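Local structure of putative glutathionylspermidine synthase (Methylobacillus flagellatus, 3N6X) at residues F10-L15 with V19-Y24; A25-W30 with D73-I78. The protein probably acts as an ATP-dependent ligase of the circularly permuted ATP-grasp type, with glutathionylspermidine synthesis as its putative reaction. One frame throughout, in Å; residues are numbered along the deposited sequence.

Interaction 1 of 2, residues F10-L15 with V19-Y24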
loop_
_atom_site.group_PDB
_atom_site.type_symbol
_atom_site.label_atom_id
_atom_site.label_comp_id
_atom_site.label_asym_id
_atom_site.label_seq_id
_atom_site.Cartn_x
_atom_site.Cartn_y
_atom_site.Cartn_z
ATOM N N PHE A 10 8.179 -8.322 -19.905
ATOM C CA PHE A 10 9.288 -8.863 -19.102
ATOM C C PHE A 10 8.792 -9.889 -18.081
ATOM O O PHE A 10 7.889 -9.587 -17.306
ATOM C CB PHE A 10 10.044 -7.717 -18.385
ATOM C CG PHE A 10 11.052 -8.158 -17.344
ATOM C CD1 PHE A 10 10.678 -8.319 -16.011
ATOM C CD2 PHE A 10 12.378 -8.390 -17.690
ATOM C CE1 PHE A 10 11.608 -8.735 -15.052
ATOM C CE2 PHE A 10 13.310 -8.796 -16.726
ATOM C CZ PHE A 10 12.919 -8.962 -15.413
ATOM N N ASP A 11 9.387 -11.103 -18.083
ATOM C CA ASP A 11 9.026 -12.147 -17.117
ATOM C C ASP A 11 10.067 -12.238 -16.008
ATOM O O ASP A 11 11.268 -12.123 -16.277
ATOM C CB ASP A 11 8.826 -13.514 -17.796
ATOM C CG ASP A 11 8.206 -14.558 -16.873
ATOM O OD1 ASP A 11 6.966 -14.557 -16.723
ATOM O OD2 ASP A 11 8.965 -15.354 -16.283
ATOM N N GLU A 12 9.604 -12.432 -14.756
ATOM C CA GLU A 12 10.480 -12.530 -13.583
ATOM C C GLU A 12 11.388 -13.771 -13.648
ATOM O O GLU A 12 12.518 -13.715 -13.173
ATOM C CB GLU A 12 9.656 -12.541 -12.267
ATOM C CG GLU A 12 8.687 -11.371 -12.084
ATOM C CD GLU A 12 9.279 -9.997 -11.794
ATOM O OE1 GLU A 12 10.461 -9.919 -11.384
ATOM O OE2 GLU A 12 8.527 -9.000 -11.907
HETATM N N MSE A 13 10.888 -14.890 -14.231
HETATM C CA MSE A 13 11.632 -16.158 -14.309
HETATM C C MSE A 13 12.313 -16.400 -15.665
HETATM O O MSE A 13 13.500 -16.716 -15.693
HETATM C CB MSE A 13 10.715 -17.344 -13.942
HETATM C CG MSE A 13 11.435 -18.688 -13.824
HETATM SE SE MSE A 13 10.229 -20.224 -13.615
HETATM C CE MSE A 13 9.605 -19.969 -11.839
ATOM N N PHE A 14 11.549 -16.303 -16.783
ATOM C CA PHE A 14 12.063 -16.614 -18.127
ATOM C C PHE A 14 12.610 -15.407 -18.897
ATOM O O PHE A 14 11.885 -14.440 -19.134
ATOM C CB PHE A 14 11.021 -17.387 -18.952
ATOM C CG PHE A 14 10.500 -18.625 -18.258
ATOM C CD1 PHE A 14 11.275 -19.780 -18.183
ATOM C CD2 PHE A 14 9.245 -18.632 -17.658
ATOM C CE1 PHE A 14 10.798 -20.919 -17.529
ATOM C CE2 PHE A 14 8.768 -19.773 -17.007
ATOM C CZ PHE A 14 9.546 -20.910 -16.947
ATOM N N LEU A 15 13.894 -15.498 -19.320
ATOM C CA LEU A 15 14.626 -14.453 -20.056
ATOM C C LEU A 15 14.147 -14.273 -21.521
ATOM O O LEU A 15 13.032 -14.683 -21.864
ATOM C CB LEU A 15 16.144 -14.749 -20.026
ATOM C CG LEU A 15 16.935 -14.131 -18.872
ATOM C CD1 LEU A 15 18.212 -14.910 -18.606
ATOM C CD2 LEU A 15 17.251 -12.662 -19.140
ATOM N N VAL A 19 15.222 -19.352 -21.562
ATOM C CA VAL A 19 16.260 -19.366 -20.520
ATOM C C VAL A 19 15.674 -18.858 -19.190
ATOM O O VAL A 19 14.893 -17.905 -19.188
ATOM C CB VAL A 19 17.502 -18.516 -20.944
ATOM C CG1 VAL A 19 18.707 -18.813 -20.050
ATOM C CG2 VAL A 19 17.855 -18.739 -22.412
ATOM N N ILE A 20 16.021 -19.520 -18.071
ATOM C CA ILE A 20 15.557 -19.117 -16.744
ATOM C C ILE A 20 16.523 -18.073 -16.179
ATOM O O ILE A 20 17.743 -18.229 -16.319
ATOM C CB ILE A 20 15.402 -20.360 -15.802
ATOM C CG1 ILE A 20 14.311 -21.318 -16.324
ATOM C CG2 ILE A 20 15.110 -19.943 -14.348
ATOM C CD1 ILE A 20 14.586 -22.788 -16.048
ATOM N N ARG A 21 15.980 -16.982 -15.580
ATOM C CA ARG A 21 16.791 -15.943 -14.936
ATOM C C ARG A 21 17.534 -16.565 -13.740
ATOM O O ARG A 21 16.938 -17.345 -12.991
ATOM C CB ARG A 21 15.915 -14.764 -14.477
ATOM C CG ARG A 21 15.659 -13.740 -15.571
ATOM C CD ARG A 21 14.805 -12.575 -15.098
ATOM N NE ARG A 21 15.557 -11.637 -14.255
ATOM C CZ ARG A 21 15.129 -11.182 -13.078
ATOM N NH1 ARG A 21 13.963 -11.579 -12.588
ATOM N NH2 ARG A 21 15.870 -10.328 -12.381
ATOM N N PRO A 22 18.850 -16.281 -13.580
ATOM C CA PRO A 22 19.619 -16.921 -12.490
ATOM C C PRO A 22 18.895 -17.050 -11.145
ATOM O O PRO A 22 18.994 -18.098 -10.500
ATOM C CB PRO A 22 20.867 -16.047 -12.381
ATOM C CG PRO A 22 21.073 -15.523 -13.756
ATOM C CD PRO A 22 19.709 -15.411 -14.411
ATOM N N ILE A 23 18.131 -16.006 -10.743
ATOM C CA ILE A 23 17.416 -15.971 -9.462
ATOM C C ILE A 23 16.384 -17.093 -9.293
ATOM O O ILE A 23 16.148 -17.536 -8.173
ATOM C CB ILE A 23 16.822 -14.555 -9.168
ATOM C CG1 ILE A 23 16.516 -14.388 -7.665
ATOM C CG2 ILE A 23 15.591 -14.248 -10.052
ATOM C CD1 ILE A 23 16.516 -13.070 -7.204
ATOM N N TYR A 24 15.783 -17.552 -10.395
ATOM C CA TYR A 24 14.756 -18.592 -10.358
ATOM C C TYR A 24 15.288 -20.018 -10.685
ATOM O O TYR A 24 14.496 -20.964 -10.716
ATOM C CB TYR A 24 13.622 -18.229 -11.309
ATOM C CG TYR A 24 12.534 -17.393 -10.678
ATOM C CD1 TYR A 24 11.481 -17.989 -9.986
ATOM C CD2 TYR A 24 12.526 -16.005 -10.811
ATOM C CE1 TYR A 24 10.452 -17.227 -9.436
ATOM C CE2 TYR A 24 11.503 -15.231 -10.260
ATOM C CZ TYR A 24 10.473 -15.847 -9.563
ATOM O OH TYR A 24 9.465 -15.095 -9.024
#

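Interaction 2 of 2, residues A25-W30 with D73-I78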
loop_
_atom_site.group_PDB
_atom_site.type_symbol
_atom_site.label_atom_id
_atom_site.label_comp_id
_atom_site.label_asym_id
_atom_site.label_seq_id
_atom_site.Cartn_x
_atom_site.Cartn_y
_atom_site.Cartn_z
ATOM N N ALA A 25 16.613 -20.160 -10.946
ATOM C CA ALA A 25 17.230 -21.454 -11.310
ATOM C C ALA A 25 16.986 -22.517 -10.234
ATOM O O ALA A 25 16.480 -23.606 -10.542
ATOM C CB ALA A 25 18.729 -21.277 -11.546
ATOM N N GLU A 26 17.277 -22.167 -8.957
ATOM C CA GLU A 26 17.076 -23.052 -7.815
ATOM C C GLU A 26 15.605 -23.454 -7.639
ATOM O O GLU A 26 15.329 -24.597 -7.256
ATOM C CB GLU A 26 17.637 -22.421 -6.538
ATOM C CG GLU A 26 17.866 -23.413 -5.415
ATOM C CD GLU A 26 18.949 -24.444 -5.671
ATOM O OE1 GLU A 26 20.103 -24.037 -5.931
ATOM O OE2 GLU A 26 18.649 -25.656 -5.589
ATOM N N TYR A 27 14.663 -22.538 -7.946
ATOM C CA TYR A 27 13.233 -22.850 -7.845
ATOM C C TYR A 27 12.832 -23.834 -8.940
ATOM O O TYR A 27 12.045 -24.744 -8.685
ATOM C CB TYR A 27 12.361 -21.570 -7.901
ATOM C CG TYR A 27 10.880 -21.855 -7.744
ATOM C CD1 TYR A 27 10.306 -21.985 -6.483
ATOM C CD2 TYR A 27 10.061 -22.052 -8.857
ATOM C CE1 TYR A 27 8.955 -22.292 -6.330
ATOM C CE2 TYR A 27 8.710 -22.371 -8.716
ATOM C CZ TYR A 27 8.159 -22.483 -7.449
ATOM O OH TYR A 27 6.826 -22.796 -7.289
ATOM N N ALA A 28 13.384 -23.658 -10.162
ATOM C CA ALA A 28 13.124 -24.550 -11.302
ATOM C C ALA A 28 13.630 -25.974 -10.998
ATOM O O ALA A 28 12.931 -26.950 -11.289
ATOM C CB ALA A 28 13.803 -24.009 -12.548
ATOM N N ALA A 29 14.826 -26.076 -10.362
ATOM C CA ALA A 29 15.423 -27.345 -9.940
ATOM C C ALA A 29 14.499 -28.053 -8.945
ATOM O O ALA A 29 14.062 -29.177 -9.211
ATOM C CB ALA A 29 16.788 -27.096 -9.306
ATOM N N TRP A 30 14.129 -27.359 -7.841
ATOM C CA TRP A 30 13.205 -27.884 -6.836
ATOM C C TRP A 30 11.896 -28.349 -7.487
ATOM O O TRP A 30 11.375 -29.411 -7.131
ATOM C CB TRP A 30 12.916 -26.818 -5.762
ATOM C CG TRP A 30 11.812 -27.195 -4.818
ATOM C CD1 TRP A 30 11.923 -27.929 -3.676
ATOM C CD2 TRP A 30 10.421 -26.853 -4.941
ATOM N NE1 TRP A 30 10.692 -28.064 -3.076
ATOM C CE2 TRP A 30 9.752 -27.409 -3.830
ATOM C CE3 TRP A 30 9.681 -26.098 -5.869
ATOM C CZ2 TRP A 30 8.378 -27.249 -3.627
ATOM C CZ3 TRP A 30 8.317 -25.954 -5.675
ATOM C CH2 TRP A 30 7.680 -26.519 -4.560
ATOM N N ASP A 73 -1.236 -18.201 -5.012
ATOM C CA ASP A 73 -0.361 -18.907 -5.939
ATOM C C ASP A 73 0.941 -19.255 -5.209
ATOM O O ASP A 73 1.486 -18.414 -4.482
ATOM C CB ASP A 73 -0.079 -18.062 -7.182
ATOM C CG ASP A 73 0.676 -18.813 -8.262
ATOM O OD1 ASP A 73 0.070 -19.713 -8.898
ATOM O OD2 ASP A 73 1.846 -18.457 -8.526
ATOM N N VAL A 74 1.423 -20.502 -5.378
ATOM C CA VAL A 74 2.604 -21.008 -4.660
ATOM C C VAL A 74 3.947 -20.655 -5.303
ATOM O O VAL A 74 4.995 -20.995 -4.745
ATOM C CB VAL A 74 2.488 -22.519 -4.284
ATOM C CG1 VAL A 74 1.236 -22.781 -3.442
ATOM C CG2 VAL A 74 2.504 -23.409 -5.528
ATOM N N VAL A 75 3.935 -19.969 -6.458
ATOM C CA VAL A 75 5.192 -19.540 -7.085
ATOM C C VAL A 75 5.569 -18.170 -6.512
ATOM O O VAL A 75 4.822 -17.202 -6.699
ATOM C CB VAL A 75 5.139 -19.531 -8.631
ATOM C CG1 VAL A 75 6.534 -19.314 -9.221
ATOM C CG2 VAL A 75 4.517 -20.821 -9.167
ATOM N N PRO A 76 6.655 -18.079 -5.704
ATOM C CA PRO A 76 6.979 -16.793 -5.081
ATOM C C PRO A 76 7.490 -15.759 -6.072
ATOM O O PRO A 76 8.027 -16.102 -7.133
ATOM C CB PRO A 76 8.059 -17.159 -4.061
ATOM C CG PRO A 76 8.721 -18.363 -4.639
ATOM C CD PRO A 76 7.630 -19.127 -5.329
ATOM N N ARG A 77 7.340 -14.490 -5.710
ATOM C CA ARG A 77 7.903 -13.382 -6.453
ATOM C C ARG A 77 9.274 -13.145 -5.813
ATOM O O ARG A 77 9.344 -12.712 -4.666
ATOM C CB ARG A 77 6.981 -12.145 -6.312
ATOM C CG ARG A 77 7.543 -10.873 -6.885
ATOM C CD ARG A 77 7.268 -10.771 -8.363
ATOM N NE ARG A 77 7.832 -9.555 -8.936
ATOM C CZ ARG A 77 7.223 -8.372 -8.921
ATOM N NH1 ARG A 77 6.041 -8.232 -8.327
ATOM N NH2 ARG A 77 7.801 -7.314 -9.476
ATOM N N ILE A 78 10.349 -13.576 -6.480
ATOM C CA ILE A 78 11.700 -13.486 -5.893
ATOM C C ILE A 78 12.427 -12.245 -6.361
ATOM O O ILE A 78 12.472 -11.981 -7.552
ATOM C CB ILE A 78 12.547 -14.788 -6.126
ATOM C CG1 ILE A 78 11.705 -16.067 -5.873
ATOM C CG2 ILE A 78 13.812 -14.778 -5.256
ATOM C CD1 ILE A 78 12.372 -17.382 -6.311
#

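Interaction 1 of 2, residues F10-L15 with V19-Y24
Phe14 and Ile20 face each other as the non-hydrogen-bonded pair of a single antiparallel beta bridge, flanked by the backbone bonds Arg21 N to Met13 O and Leu15 N to Val19 O. Ahead of the bridge, Asp11 OD2 accepts from Met13 N, an Asx turn, and from Phe14 N, an Asx motif. Arg21 then illustrates how a long side chain can reinforce so short a pairing. Its CB lies 3.3 Å from Met13 O, and its CG packs 3.6 Å from Leu15 CG where the two side chains cross. CD passes Glu12 O, and the bend about CG-CD (chi3 75°) carries the guanidinium back to that same oxygen. Arg21 NH1 donates to a lone pair of Glu12 O at 2.6 Å. Phe10 CZ comes down on one face of the guanidinium, ring edge first, while Ile23 CG2 lies over the opposite face. NE and NH2 form salt bridges to Glu154 and Glu83. A leucine here lacks the guanidinium, which would probably leave Glu12 O without its side-chain donor and Glu154 and Glu83 without this partner. On another side of the bridge, selenomethionine Met13 makes a Met-aromatic contact with Tyr24: SE is oblique to the ring, whereas Met13 CB sits over its face, 4.0 Å from the centroid of the Tyr24 ring.

Interaction 2 of 2, residues A25-W30 with D73-I78
Tyr27 reaches from helix 25-33 onto Val74, Val75 and Pro76, a worked example of one aromatic side chain bridging a helix and a neighbouring loop. Just before it in the helix, Glu26 turns to another neighbour, pairing with Arg190. Tyr27 follows with CG anti to the backbone N (chi1 -178°), which throws the ring off the helix toward residues 73-78. The near end of the side chain is loosely met: Tyr27 CB is 4.5 Å from Ile78 CD1. Farther out the fit is closer. Pro76 CD approaches the ring obliquely, 3.6 Å from Tyr27 CE1, and Val75 CG1, also oblique, is 3.8 Å from Tyr27 CE2. Beyond the ring, Val75 CG2 lies 3.6 Å from Tyr27 OH. Val74 O is at a similar distance from the hydroxyl, too far to count as a bond, and the buried OH has no polar partner in the model, so the ring is held by packing. Val75 is itself steadied by a weak bond from its N to Asp73 OD2, a carboxylate oxygen that also forms a salt bridge with Lys467. One turn on, Trp30 points its CB to the same side but does not touch residues 73-78. Its indole serves helix 185-190 instead, NE1 bonding to Glu186. The arrangement is that of a helix packed against the lead-in to a sheet strand: strand 77-79 runs parallel to strand 464-471 in the mixed sheet of this ATP-grasp family protein.

In the fold
The two interactions lie in series along the chain and their centres are about 10 Å apart. Interaction 1 is partly buried, with Leu15, Val19 and Pro22 at the surface, and it is rich in polar bonds: backbone pairing, an Asx turn and a guanidinium set among carboxylates. Interaction 2 is fully buried, smaller and essentially apolar. Both engage residues 73-78, which run into strand 77-79. Tyr24 probably bonds through its OH with Pro76 O, and also with Ile78 N, and Glu12 forms a salt bridge with Arg77 while also bonding to Ser412. Tyr27 also touches Met13, and residues 10-24 and the helix both bear on residues 73-78.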